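PDB 2P25: glyoxalase family protein from Enterococcus faecalis, which belongs to the glyoxalase/bleomycin resistance protein/dioxygenase superfamily and forms a two-chain assembly, its precise function not being established. Local coordinates for residues A[11-16]-A[54-59]; A[29-34]-A[43-48]. One frame throughout, in Å; residues are numbered along the deposited sequence.

Both contacts lie in one four-stranded mixed sheet, their centres about 10 Å apart. Contact 1 pairs strand 6-13, outermost within this chain but continued by a strand of the second subunit, with 52-58 in parallel and is mostly buried; contact 2 pairs the other outermost strand, 30-37, with 42-49 in an antiparallel hairpin and is only partly buried. Strands 52-58 and 42-49 are neighbours: Leu45 O lies 2.7 Å from Ile56 N, a probable hydrogen bond, and Ile56 CD1 packs on Leu47 CD1. Contact 1 relies on regular backbone bonds, aliphatic branches and an Asn12-Phe57 patch met by the second subunit, whereas contact 2 adds a bulge and a salt-bridge network of Arg33, Lys44 and Asp46.

Contact 1 of 2, residues A[11-16]-A[54-59]; sequences INASNY and LEIFIS
Ile11, Asn12 and Ala13 pair in parallel with Ile56, Phe57 and Ile58, the strand axes approaching to 4.7 Å. Four backbone bonds alternate between the strands: Ile11 N to Glu55 O, Phe57 N to Ile11 O, Ala13 N to Phe57 O (2.9 Å, 170° at the hydrogen) and Ser59 N to Ala13 O. The tightly packed side is aliphatic. Ile11 CD1 reaches the branch point of Leu54, 3.9 Å from its CG, and Ala13 CB meets Ile56 CG2 at 3.7 Å; Thr19 and Tyr23 of helix 16-26 close over this layer. On the other face the Asn12 amide stands nearly perpendicular to the Phe57 ring (84°), its OD1 3.7 Å from Phe57 CB, while Arg75 of the second subunit bonds this oxygen and makes a cation-pi contact with the ring.

Packing loosens at the more exposed Ser14-Tyr16. With chi1 at -53° Ile58 CG1 sits beside the backbone N, leaving CG2 anti to it, 3.6 Å from Tyr16 N; Ile58 CD1 lies obliquely against Tyr16 CD1. Asn15, N-cap of helix 16-26, accepts Ala18 N with its OD1. This parallel pairing of first and fourth strands belongs to the βαβββ module of the glyoxalase fold.

Contact 2 of 2, residues A[29-34]-A[43-48]; sequences FEVLRE and IKLDLK
Phe29 opens the pairing by laying its CB 3.8 Å from Leu47 CB, while ring atom CD1 comes to the backbone of Lys48. Glu30 then forms an antiparallel hydrogen-bonded pair with Lys48: N donates to Lys48 O, and its own O accepts from Lys48 N at 2.9 Å. Val31, opposite Leu47 in a non-hydrogen-bonded pair, touches both Leu47 CD2 (4.0 Å) and Leu45 CD1 (4.1 Å) with its CG2.

At Leu32 the register slips by one residue. Asp46 O receives both Leu32 N (2.8 Å) and Arg33 N (3.2 Å), the evidence for a classic beta bulge. Arg33 O restores the ladder by accepting from Asp46 N. The Arg33 side chain starts with CG between its backbone N and carbonyl carbon (chi1 71°) and bends again at chi3, which folds the guanidinium back to Asp46. NH2 donates to Asp46 OD2 at 2.9 Å, with the oxygen in the guanidinium plane but the donor well above the carboxylate plane; the two groups are turned 70° apart. Asp46 OD1 accepts Lys44 NZ on its syn lone pair, and the ammonium also pairs with OD2 and with Glu55, whose carboxylate lies near that of Asp46.

Glu34 runs extended past Leu45, with CB 3.9 Å from Leu45 CD1 and CG against Ile43 CG2; its OE1 is hydrogen-bonded with Tyr16 OH and its OE2 with His36 NE2. Strand 42-49 lies between 30-37 and 52-58 in the sheet, while Leu45 and Leu47 pack against Lys20, Tyr23 and Val24 of helix 16-26.

Contact 1 of 2, residues A[11-16]-A[54-59]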
ATOM      1  N   ILE A  11      -5.416  -4.274   2.632  1.00 15.20           N
ATOM      2  CA  ILE A  11      -4.522  -5.208   3.351  1.00 15.66           C
ATOM      3  C   ILE A  11      -5.279  -6.509   3.515  1.00 15.21           C
ATOM      4  O   ILE A  11      -6.479  -6.496   3.754  1.00 16.44           O
ATOM      5  CB  ILE A  11      -4.168  -4.630   4.763  1.00 15.44           C
ATOM      6  CG1 ILE A  11      -3.221  -3.431   4.608  1.00 16.17           C
ATOM      7  CG2 ILE A  11      -3.545  -5.713   5.696  1.00 18.06           C
ATOM      8  CD1 ILE A  11      -3.213  -2.532   5.888  1.00 18.73           C
ATOM      9  N   ASN A  12      -4.554  -7.623   3.399  1.00 15.65           N
ATOM     10  CA  ASN A  12      -5.094  -8.972   3.684  1.00 15.09           C
ATOM     11  C   ASN A  12      -4.587  -9.388   5.062  1.00 15.32           C
ATOM     12  O   ASN A  12      -3.380  -9.339   5.298  1.00 15.27           O
ATOM     13  CB  ASN A  12      -4.599 -10.010   2.643  1.00 15.33           C
ATOM     14  CG  ASN A  12      -5.158  -9.769   1.250  1.00 16.82           C
ATOM     15  OD1 ASN A  12      -6.195  -9.126   1.099  1.00 16.53           O
ATOM     16  ND2 ASN A  12      -4.473 -10.302   0.212  1.00 17.72           N
ATOM     17  N   ALA A  13      -5.516  -9.762   5.951  1.00 14.54           N
ATOM     18  CA  ALA A  13      -5.207 -10.140   7.324  1.00 14.87           C
ATOM     19  C   ALA A  13      -5.818 -11.501   7.623  1.00 16.01           C
ATOM     20  O   ALA A  13      -6.804 -11.912   6.963  1.00 15.87           O
ATOM     21  CB  ALA A  13      -5.768  -9.098   8.314  1.00 15.92           C
ATOM     22  N   SER A  14      -5.281 -12.178   8.649  1.00 14.82           N
ATOM     23  CA  SER A  14      -5.722 -13.568   8.908  1.00 15.74           C
ATOM     24  C   SER A  14      -6.812 -13.711   9.962  1.00 15.79           C
ATOM     25  O   SER A  14      -7.600 -14.661   9.922  1.00 17.61           O
ATOM     26  CB  SER A  14      -4.543 -14.449   9.346  1.00 16.00           C
ATOM     27  OG  SER A  14      -4.047 -13.979  10.588  1.00 18.16           O
ATOM     28  N   ASN A  15      -6.852 -12.798  10.921  1.00 16.11           N
ATOM     29  CA  ASN A  15      -7.674 -13.010  12.108  1.00 17.26           C
ATOM     30  C   ASN A  15      -8.432 -11.757  12.507  1.00 17.53           C
ATOM     31  O   ASN A  15      -7.846 -10.681  12.646  1.00 16.86           O
ATOM     32  CB  ASN A  15      -6.756 -13.473  13.251  1.00 18.03           C
ATOM     33  CG  ASN A  15      -7.513 -13.736  14.559  1.00 18.87           C
ATOM     34  OD1 ASN A  15      -7.760 -12.824  15.369  1.00 18.91           O
ATOM     35  ND2 ASN A  15      -7.870 -14.988  14.767  1.00 22.54           N
ATOM     36  N   TYR A  16      -9.737 -11.911  12.742  1.00 17.07           N
ATOM     37  CA  TYR A  16     -10.589 -10.758  12.988  1.00 17.49           C
ATOM     38  C   TYR A  16     -10.236 -10.036  14.302  1.00 17.87           C
ATOM     39  O   TYR A  16     -10.036  -8.822  14.308  1.00 16.66           O
ATOM     40  CB  TYR A  16     -12.062 -11.180  13.007  1.00 18.39           C
ATOM     41  CG  TYR A  16     -13.030 -10.061  13.332  1.00 19.37           C
ATOM     42  CD1 TYR A  16     -13.461  -9.172  12.337  1.00 20.56           C
ATOM     43  CD2 TYR A  16     -13.553  -9.923  14.621  1.00 20.29           C
ATOM     44  CE1 TYR A  16     -14.388  -8.170  12.631  1.00 20.77           C
ATOM     45  CE2 TYR A  16     -14.452  -8.913  14.924  1.00 20.55           C
ATOM     46  CZ  TYR A  16     -14.869  -8.049  13.929  1.00 21.58           C
ATOM     47  OH  TYR A  16     -15.789  -7.059  14.218  1.00 22.47           O
ATOM     48  N   LEU A  54      -8.387   2.696   5.102  1.00 25.57           N
ATOM     49  CA  LEU A  54      -7.702   1.418   5.060  1.00 24.78           C
ATOM     50  C   LEU A  54      -8.762   0.348   4.895  1.00 24.19           C
ATOM     51  O   LEU A  54      -9.724   0.314   5.660  1.00 24.80           O
ATOM     52  CB  LEU A  54      -6.938   1.234   6.377  1.00 25.57           C
ATOM     53  CG  LEU A  54      -5.614   0.534   6.464  1.00 28.85           C
ATOM     54  CD1 LEU A  54      -4.555   1.258   5.609  1.00 28.09           C
ATOM     55  CD2 LEU A  54      -5.238   0.489   7.936  1.00 26.62           C
ATOM     56  N   GLU A  55      -8.630  -0.487   3.873  1.00 21.57           N
ATOM     57  CA  GLU A  55      -9.561  -1.582   3.614  1.00 21.52           C
ATOM     58  C   GLU A  55      -8.911  -2.907   3.959  1.00 21.72           C
ATOM     59  O   GLU A  55      -7.895  -3.257   3.363  1.00 21.90           O
ATOM     60  CB  GLU A  55      -9.887  -1.564   2.147  1.00 23.25           C
ATOM     61  CG  GLU A  55     -10.957  -2.449   1.676  1.00 26.79           C
ATOM     62  CD  GLU A  55     -11.444  -1.976   0.326  1.00 29.80           C
ATOM     63  OE1 GLU A  55     -12.203  -0.965   0.257  1.00 33.86           O
ATOM     64  OE2 GLU A  55     -11.040  -2.597  -0.660  1.00 28.34           O
ATOM     65  N   ILE A  56      -9.501  -3.653   4.881  1.00 17.80           N
ATOM     66  CA  ILE A  56      -8.872  -4.891   5.332  1.00 18.32           C
ATOM     67  C   ILE A  56      -9.767  -6.060   4.990  1.00 17.83           C
ATOM     68  O   ILE A  56     -10.953  -6.061   5.360  1.00 18.69           O
ATOM     69  CB  ILE A  56      -8.561  -4.867   6.838  1.00 17.47           C
ATOM     70  CG1 ILE A  56      -7.845  -3.553   7.206  1.00 19.94           C
ATOM     71  CG2 ILE A  56      -7.754  -6.114   7.222  1.00 18.38           C
ATOM     72  CD1 ILE A  56      -7.374  -3.471   8.620  1.00 23.74           C
ATOM     73  N   PHE A  57      -9.219  -7.030   4.273  1.00 17.10           N
ATOM     74  CA  PHE A  57      -9.919  -8.265   3.941  1.00 16.47           C
ATOM     75  C   PHE A  57      -9.392  -9.322   4.906  1.00 16.51           C
ATOM     76  O   PHE A  57      -8.196  -9.521   4.979  1.00 16.51           O
ATOM     77  CB  PHE A  57      -9.602  -8.680   2.489  1.00 17.27           C
ATOM     78  CG  PHE A  57     -10.166  -7.723   1.468  1.00 18.23           C
ATOM     79  CD1 PHE A  57     -11.389  -7.982   0.848  1.00 21.82           C
ATOM     80  CD2 PHE A  57      -9.470  -6.568   1.138  1.00 19.97           C
ATOM     81  CE1 PHE A  57     -11.910  -7.078  -0.091  1.00 21.73           C
ATOM     82  CE2 PHE A  57      -9.988  -5.656   0.223  1.00 22.15           C
ATOM     83  CZ  PHE A  57     -11.195  -5.919  -0.404  1.00 21.50           C
ATOM     84  N   ILE A  58     -10.287  -9.966   5.659  1.00 15.13           N
ATOM     85  CA  ILE A  58      -9.875 -10.876   6.716  1.00 16.34           C
ATOM     86  C   ILE A  58     -10.316 -12.295   6.368  1.00 16.83           C
ATOM     87  O   ILE A  58     -11.494 -12.551   6.193  1.00 18.13           O
ATOM     88  CB  ILE A  58     -10.496 -10.468   8.094  1.00 15.60           C
ATOM     89  CG1 ILE A  58     -10.190  -8.994   8.409  1.00 16.14           C
ATOM     90  CG2 ILE A  58      -9.975 -11.359   9.235  1.00 17.97           C
ATOM     91  CD1 ILE A  58     -11.029  -8.414   9.506  1.00 16.69           C
ATOM     92  N   SER A  59      -9.370 -13.218   6.325  1.00 17.68           N
ATOM     93  CA  SER A  59      -9.659 -14.603   5.907  1.00 18.81           C
ATOM     94  C   SER A  59      -8.530 -15.531   6.337  1.00 19.80           C
ATOM     95  O   SER A  59      -7.357 -15.178   6.243  1.00 19.52           O
ATOM     96  CB  SER A  59      -9.835 -14.677   4.389  1.00 19.64           C
ATOM     97  OG  SER A  59     -10.084 -16.014   3.952  1.00 21.49           O
TER

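Contact 2 of 2, residues A[29-34]-A[43-48]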
ATOM      1  N   PHE A  29      -7.553   3.648  14.285  1.00 22.67           N
ATOM      2  CA  PHE A  29      -8.456   3.746  13.162  1.00 23.46           C
ATOM      3  C   PHE A  29      -9.869   3.539  13.704  1.00 23.84           C
ATOM      4  O   PHE A  29     -10.061   2.856  14.728  1.00 23.80           O
ATOM      5  CB  PHE A  29      -8.099   2.708  12.107  1.00 23.77           C
ATOM      6  CG  PHE A  29      -6.971   3.120  11.238  1.00 25.57           C
ATOM      7  CD1 PHE A  29      -7.213   3.824  10.051  1.00 29.60           C
ATOM      8  CD2 PHE A  29      -5.665   2.806  11.585  1.00 28.36           C
ATOM      9  CE1 PHE A  29      -6.169   4.206   9.211  1.00 29.95           C
ATOM     10  CE2 PHE A  29      -4.589   3.181  10.745  1.00 30.05           C
ATOM     11  CZ  PHE A  29      -4.850   3.890   9.564  1.00 30.26           C
ATOM     12  N   GLU A  30     -10.834   4.203  13.083  1.00 22.71           N
ATOM     13  CA  GLU A  30     -12.226   3.992  13.427  1.00 24.17           C
ATOM     14  C   GLU A  30     -12.876   3.120  12.370  1.00 21.84           C
ATOM     15  O   GLU A  30     -12.517   3.185  11.191  1.00 21.21           O
ATOM     16  CB  GLU A  30     -12.945   5.343  13.519  1.00 23.29           C
ATOM     17  CG  GLU A  30     -12.531   6.149  14.773  1.00 27.84           C
ATOM     18  CD  GLU A  30     -13.040   7.576  14.761  1.00 29.52           C
ATOM     19  OE1 GLU A  30     -13.944   7.888  13.945  1.00 36.46           O
ATOM     20  OE2 GLU A  30     -12.539   8.389  15.588  1.00 36.39           O
ATOM     21  N   VAL A  31     -13.873   2.332  12.771  1.00 20.47           N
ATOM     22  CA  VAL A  31     -14.609   1.550  11.777  1.00 19.02           C
ATOM     23  C   VAL A  31     -15.513   2.456  10.932  1.00 18.90           C
ATOM     24  O   VAL A  31     -16.313   3.243  11.465  1.00 18.97           O
ATOM     25  CB  VAL A  31     -15.462   0.434  12.441  1.00 18.68           C
ATOM     26  CG1 VAL A  31     -16.329  -0.250  11.393  1.00 17.79           C
ATOM     27  CG2 VAL A  31     -14.564  -0.573  13.160  1.00 17.93           C
ATOM     28  N   LEU A  32     -15.360   2.359   9.620  1.00 18.84           N
ATOM     29  CA  LEU A  32     -16.256   3.001   8.663  1.00 20.02           C
ATOM     30  C   LEU A  32     -17.367   2.041   8.265  1.00 20.44           C
ATOM     31  O   LEU A  32     -18.541   2.398   8.294  1.00 20.45           O
ATOM     32  CB  LEU A  32     -15.477   3.434   7.420  1.00 20.93           C
ATOM     33  CG  LEU A  32     -16.226   4.228   6.365  1.00 24.63           C
ATOM     34  CD1 LEU A  32     -16.724   5.525   6.975  1.00 28.19           C
ATOM     35  CD2 LEU A  32     -15.251   4.502   5.217  1.00 28.07           C
ATOM     36  N   ARG A  33     -16.988   0.827   7.869  1.00 19.41           N
ATOM     37  CA  ARG A  33     -17.962  -0.211   7.565  1.00 20.59           C
ATOM     38  C   ARG A  33     -17.386  -1.595   7.831  1.00 19.33           C
ATOM     39  O   ARG A  33     -16.177  -1.779   7.794  1.00 18.44           O
ATOM     40  CB  ARG A  33     -18.558  -0.049   6.146  1.00 21.34           C
ATOM     41  CG  ARG A  33     -17.662  -0.338   4.991  1.00 24.79           C
ATOM     42  CD  ARG A  33     -18.407  -0.035   3.655  1.00 25.55           C
ATOM     43  NE  ARG A  33     -18.687   1.394   3.505  1.00 29.62           N
ATOM     44  CZ  ARG A  33     -17.771   2.308   3.153  1.00 32.52           C
ATOM     45  NH1 ARG A  33     -18.118   3.585   3.046  1.00 34.06           N
ATOM     46  NH2 ARG A  33     -16.510   1.952   2.904  1.00 33.12           N
ATOM     47  N   GLU A  34     -18.250  -2.561   8.116  1.00 18.09           N
ATOM     48  CA  GLU A  34     -17.842  -3.962   8.275  1.00 19.42           C
ATOM     49  C   GLU A  34     -18.907  -4.816   7.621  1.00 19.02           C
ATOM     50  O   GLU A  34     -20.082  -4.654   7.918  1.00 17.57           O
ATOM     51  CB  GLU A  34     -17.705  -4.391   9.758  1.00 19.39           C
ATOM     52  CG  GLU A  34     -17.338  -5.905   9.893  1.00 23.22           C
ATOM     53  CD  GLU A  34     -17.180  -6.438  11.330  1.00 22.16           C
ATOM     54  OE1 GLU A  34     -16.816  -5.662  12.215  1.00 24.38           O
ATOM     55  OE2 GLU A  34     -17.398  -7.661  11.543  1.00 29.18           O
ATOM     56  N   ILE A  43     -14.267 -11.315   5.621  1.00 24.00           N
ATOM     57  CA  ILE A  43     -14.852 -10.127   6.196  1.00 22.03           C
ATOM     58  C   ILE A  43     -14.125  -8.943   5.564  1.00 21.95           C
ATOM     59  O   ILE A  43     -12.896  -8.968   5.455  1.00 20.82           O
ATOM     60  CB  ILE A  43     -14.691 -10.089   7.734  1.00 22.52           C
ATOM     61  CG1 ILE A  43     -15.437 -11.267   8.373  1.00 23.61           C
ATOM     62  CG2 ILE A  43     -15.206  -8.744   8.304  1.00 20.90           C
ATOM     63  CD1 ILE A  43     -15.183 -11.435   9.837  1.00 26.89           C
ATOM     64  N   LYS A  44     -14.889  -7.936   5.123  1.00 20.71           N
ATOM     65  CA  LYS A  44     -14.320  -6.704   4.582  1.00 21.55           C
ATOM     66  C   LYS A  44     -14.539  -5.588   5.599  1.00 20.67           C
ATOM     67  O   LYS A  44     -15.669  -5.199   5.875  1.00 20.01           O
ATOM     68  CB  LYS A  44     -14.958  -6.340   3.240  1.00 21.72           C
ATOM     69  CG  LYS A  44     -14.233  -5.257   2.464  1.00 24.15           C
ATOM     70  CD  LYS A  44     -14.850  -5.066   1.064  1.00 24.58           C
ATOM     71  CE  LYS A  44     -14.224  -3.869   0.366  1.00 32.19           C
ATOM     72  NZ  LYS A  44     -14.573  -2.602   1.063  1.00 35.81           N
ATOM     73  N   LEU A  45     -13.449  -5.096   6.164  1.00 19.88           N
ATOM     74  CA  LEU A  45     -13.477  -4.076   7.204  1.00 20.27           C
ATOM     75  C   LEU A  45     -12.837  -2.812   6.657  1.00 21.45           C
ATOM     76  O   LEU A  45     -11.632  -2.835   6.310  1.00 22.14           O
ATOM     77  CB  LEU A  45     -12.719  -4.621   8.437  1.00 20.44           C
ATOM     78  CG  LEU A  45     -12.585  -3.770   9.690  1.00 22.81           C
ATOM     79  CD1 LEU A  45     -13.982  -3.427  10.297  1.00 21.37           C
ATOM     80  CD2 LEU A  45     -11.665  -4.422  10.712  1.00 20.75           C
ATOM     81  N   ASP A  46     -13.636  -1.751   6.493  1.00 20.27           N
ATOM     82  CA  ASP A  46     -13.121  -0.434   6.057  1.00 20.67           C
ATOM     83  C   ASP A  46     -12.909   0.481   7.261  1.00 20.43           C
ATOM     84  O   ASP A  46     -13.807   0.679   8.070  1.00 19.51           O
ATOM     85  CB  ASP A  46     -14.053   0.263   5.059  1.00 21.39           C
ATOM     86  CG  ASP A  46     -14.172  -0.485   3.731  1.00 25.08           C
ATOM     87  OD1 ASP A  46     -13.138  -0.824   3.145  1.00 28.47           O
ATOM     88  OD2 ASP A  46     -15.301  -0.696   3.257  1.00 29.42           O
ATOM     89  N   LEU A  47     -11.712   1.048   7.351  1.00 19.99           N
ATOM     90  CA  LEU A  47     -11.301   1.839   8.520  1.00 20.60           C
ATOM     91  C   LEU A  47     -10.880   3.227   8.078  1.00 22.35           C
ATOM     92  O   LEU A  47     -10.363   3.405   6.977  1.00 22.18           O
ATOM     93  CB  LEU A  47     -10.110   1.173   9.218  1.00 19.89           C
ATOM     94  CG  LEU A  47     -10.274  -0.267   9.719  1.00 19.69           C
ATOM     95  CD1 LEU A  47      -9.034  -0.782  10.418  1.00 18.35           C
ATOM     96  CD2 LEU A  47     -11.491  -0.388  10.650  1.00 19.31           C
ATOM     97  N   LYS A  48     -11.076   4.205   8.952  1.00 24.38           N
ATOM     98  CA  LYS A  48     -10.802   5.571   8.595  1.00 28.83           C
ATOM     99  C   LYS A  48      -9.982   6.161   9.726  1.00 30.67           C
ATOM    100  O   LYS A  48     -10.361   6.018  10.895  1.00 30.76           O
ATOM    101  CB  LYS A  48     -12.124   6.340   8.503  1.00 30.01           C
ATOM    102  CG  LYS A  48     -12.077   7.671   7.755  1.00 33.67           C
ATOM    103  CD  LYS A  48     -12.467   7.481   6.285  1.00 38.56           C
ATOM    104  CE  LYS A  48     -12.558   8.813   5.557  1.00 40.78           C
ATOM    105  NZ  LYS A  48     -11.190   9.363   5.321  1.00 42.33           N
TER